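Local coordinates for mitogen-activated protein kinase kinase kinase 15 (Homo sapiens, PDB 6V0M) that is a MAP kinase kinase kinase, probably acting in stress signalling, whose sterile alpha-motif domain probably helps apoptosis signal-regulating kinases form complexes, at residues A[8-13]-A[57-62]. Numbering follows the deposited sequence.
Sequences IDWLRL and WSAVSQ
Trp10 of helix 4-13 meets Ala59 and Val60 of helix 50-70 in a small apolar helix-helix contact, made between helix 4-13 and the middle of the long helix 50-70 of this five-helix SAM domain. Across the two segments, Trp10 is the one residue of 8-13 that touches 57-62. Its CG stands anti to the backbone N (chi1 -178°), which carries the ring across the gap between backbones whose nearest CA atoms, those of Trp10 and Ala59, are 10.1 Å apart. The six-membered part of the ring leads: Trp10 CZ2 lies 3.9 Å from Ala59 CB, and next to it Trp10 CH2 lies 3.9 Å from Val60 CG2. Both methyls come at the ring obliquely, and the side chains of Trp10 and Val60 cross at about a right angle. A long, flat tryptophan suits a wide gap between the two backbones, while alanine leaves room for the indole close to helix 50-70 and the branched valine offers a methyl beside it. Only 94 Å² is buried between the segments, so this is a point of touch rather than a broad interface. Within helix 4-13, Leu11 CD2 lies in plane at the indole edge. The ring also packs on Leu56, one turn before Val60, and on Leu31, Ile34 and Leu35 of helix 31-37; Val60 touches Ile34 too, so three helices converge around the indole. Leu11 touches Leu56 as well, and packs on Ile21 and Ile24 of helix 18-26.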
loop_
_atom_site.group_PDB
_atom_site.type_symbol
_atom_site.label_atom_id
_atom_site.label_comp_id
_atom_site.label_asym_id
_atom_site.label_seq_id
_atom_site.Cartn_x
_atom_site.Cartn_y
_atom_site.Cartn_z
ATOM N N ILE A 8 -5.192 5.891 4.432
ATOM C CA ILE A 8 -6.434 5.837 3.658
ATOM C C ILE A 8 -6.375 6.767 2.429
ATOM O O ILE A 8 -6.751 6.363 1.301
ATOM C CB ILE A 8 -7.601 6.131 4.547
ATOM C CG1 ILE A 8 -7.816 4.947 5.518
ATOM C CG2 ILE A 8 -8.873 6.411 3.737
ATOM C CD1 ILE A 8 -8.865 5.202 6.614
ATOM N N ASP A 9 -5.880 7.997 2.633
ATOM C CA ASP A 9 -5.776 8.957 1.545
ATOM C C ASP A 9 -4.854 8.467 0.417
ATOM O O ASP A 9 -5.182 8.600 -0.751
ATOM C CB ASP A 9 -5.318 10.322 2.052
ATOM C CG ASP A 9 -6.375 11.037 2.870
ATOM O OD1 ASP A 9 -7.594 10.663 2.829
ATOM O OD2 ASP A 9 -5.960 11.993 3.567
ATOM N N TRP A 10 -3.710 7.881 0.791
ATOM C CA TRP A 10 -2.722 7.352 -0.159
ATOM C C TRP A 10 -3.301 6.127 -0.927
ATOM O O TRP A 10 -3.160 6.034 -2.142
ATOM C CB TRP A 10 -1.422 6.972 0.573
ATOM C CG TRP A 10 -0.316 6.468 -0.321
ATOM C CD1 TRP A 10 0.653 7.189 -0.878
ATOM C CD2 TRP A 10 -0.108 5.115 -0.749
ATOM N NE1 TRP A 10 1.530 6.381 -1.586
ATOM C CE2 TRP A 10 1.051 5.104 -1.550
ATOM C CE3 TRP A 10 -0.757 3.903 -0.476
ATOM C CZ2 TRP A 10 1.558 3.940 -2.111
ATOM C CZ3 TRP A 10 -0.270 2.768 -1.045
ATOM C CH2 TRP A 10 0.906 2.796 -1.848
ATOM N N LEU A 11 -4.007 5.230 -0.217
ATOM C CA LEU A 11 -4.668 4.072 -0.801
ATOM C C LEU A 11 -5.712 4.534 -1.848
ATOM O O LEU A 11 -5.775 3.963 -2.931
ATOM C CB LEU A 11 -5.316 3.166 0.263
ATOM C CG LEU A 11 -4.346 2.369 1.135
ATOM C CD1 LEU A 11 -5.183 1.634 2.222
ATOM C CD2 LEU A 11 -3.516 1.333 0.377
ATOM N N ARG A 12 -6.512 5.552 -1.512
ATOM C CA ARG A 12 -7.530 6.090 -2.401
ATOM C C ARG A 12 -6.877 6.696 -3.624
ATOM O O ARG A 12 -7.393 6.560 -4.691
ATOM C CB ARG A 12 -8.402 7.130 -1.710
ATOM C CG ARG A 12 -9.411 6.521 -0.713
ATOM C CD ARG A 12 -10.698 7.333 -0.616
ATOM N NE ARG A 12 -10.993 7.692 0.774
ATOM C CZ ARG A 12 -10.463 8.727 1.430
ATOM N NH1 ARG A 12 -9.573 9.545 0.845
ATOM N NH2 ARG A 12 -10.808 8.937 2.698
ATOM N N LEU A 13 -5.725 7.350 -3.448
ATOM C CA LEU A 13 -4.962 7.928 -4.571
ATOM C C LEU A 13 -4.476 6.826 -5.556
ATOM O O LEU A 13 -4.315 7.073 -6.737
ATOM C CB LEU A 13 -3.763 8.693 -4.031
ATOM C CG LEU A 13 -2.983 9.625 -4.944
ATOM C CD1 LEU A 13 -3.894 10.775 -5.393
ATOM C CD2 LEU A 13 -1.732 10.117 -4.232
ATOM N N TRP A 57 1.777 -1.580 -6.134
ATOM C CA TRP A 57 3.143 -2.031 -6.132
ATOM C C TRP A 57 4.040 -1.133 -6.998
ATOM O O TRP A 57 5.213 -0.933 -6.680
ATOM C CB TRP A 57 3.222 -3.475 -6.627
ATOM C CG TRP A 57 4.549 -4.028 -6.508
ATOM C CD1 TRP A 57 5.395 -4.372 -7.514
ATOM C CD2 TRP A 57 5.234 -4.303 -5.275
ATOM N NE1 TRP A 57 6.574 -4.812 -6.993
ATOM C CE2 TRP A 57 6.488 -4.813 -5.615
ATOM C CE3 TRP A 57 4.902 -4.173 -3.939
ATOM C CZ2 TRP A 57 7.424 -5.187 -4.640
ATOM C CZ3 TRP A 57 5.827 -4.615 -2.973
ATOM C CH2 TRP A 57 7.044 -5.090 -3.336
ATOM N N SER A 58 3.507 -0.625 -8.102
ATOM C CA SER A 58 4.284 0.311 -8.931
ATOM C C SER A 58 4.637 1.571 -8.146
ATOM O O SER A 58 5.827 1.998 -8.166
ATOM C CB SER A 58 3.564 0.696 -10.235
ATOM O OG SER A 58 2.355 1.342 -9.966
ATOM N N ALA A 59 3.672 2.106 -7.373
ATOM C CA ALA A 59 3.930 3.266 -6.493
ATOM C C ALA A 59 4.994 2.969 -5.403
ATOM O O ALA A 59 5.973 3.734 -5.233
ATOM C CB ALA A 59 2.715 3.877 -5.861
ATOM N N VAL A 60 4.825 1.843 -4.711
ATOM C CA VAL A 60 5.757 1.403 -3.683
ATOM C C VAL A 60 7.191 1.229 -4.312
ATOM O O VAL A 60 8.197 1.717 -3.768
ATOM C CB VAL A 60 5.276 0.127 -3.048
ATOM C CG1 VAL A 60 6.329 -0.488 -2.158
ATOM C CG2 VAL A 60 3.965 0.379 -2.291
ATOM N N SER A 61 7.278 0.542 -5.471
ATOM C CA SER A 61 8.544 0.261 -6.104
ATOM C C SER A 61 9.282 1.543 -6.540
ATOM O O SER A 61 10.506 1.630 -6.363
ATOM C CB SER A 61 8.389 -0.663 -7.313
ATOM O OG SER A 61 7.766 -1.850 -6.900
ATOM N N GLN A 62 8.545 2.497 -7.099
ATOM C CA GLN A 62 9.137 3.801 -7.475
ATOM C C GLN A 62 9.662 4.578 -6.274
ATOM O O GLN A 62 10.751 5.215 -6.346
ATOM C CB GLN A 62 8.109 4.676 -8.180
ATOM C CG GLN A 62 7.660 4.139 -9.520
ATOM C CD GLN A 62 6.617 5.048 -10.137
ATOM O OE1 GLN A 62 6.845 6.263 -10.288
ATOM N NE2 GLN A 62 5.474 4.472 -10.504
#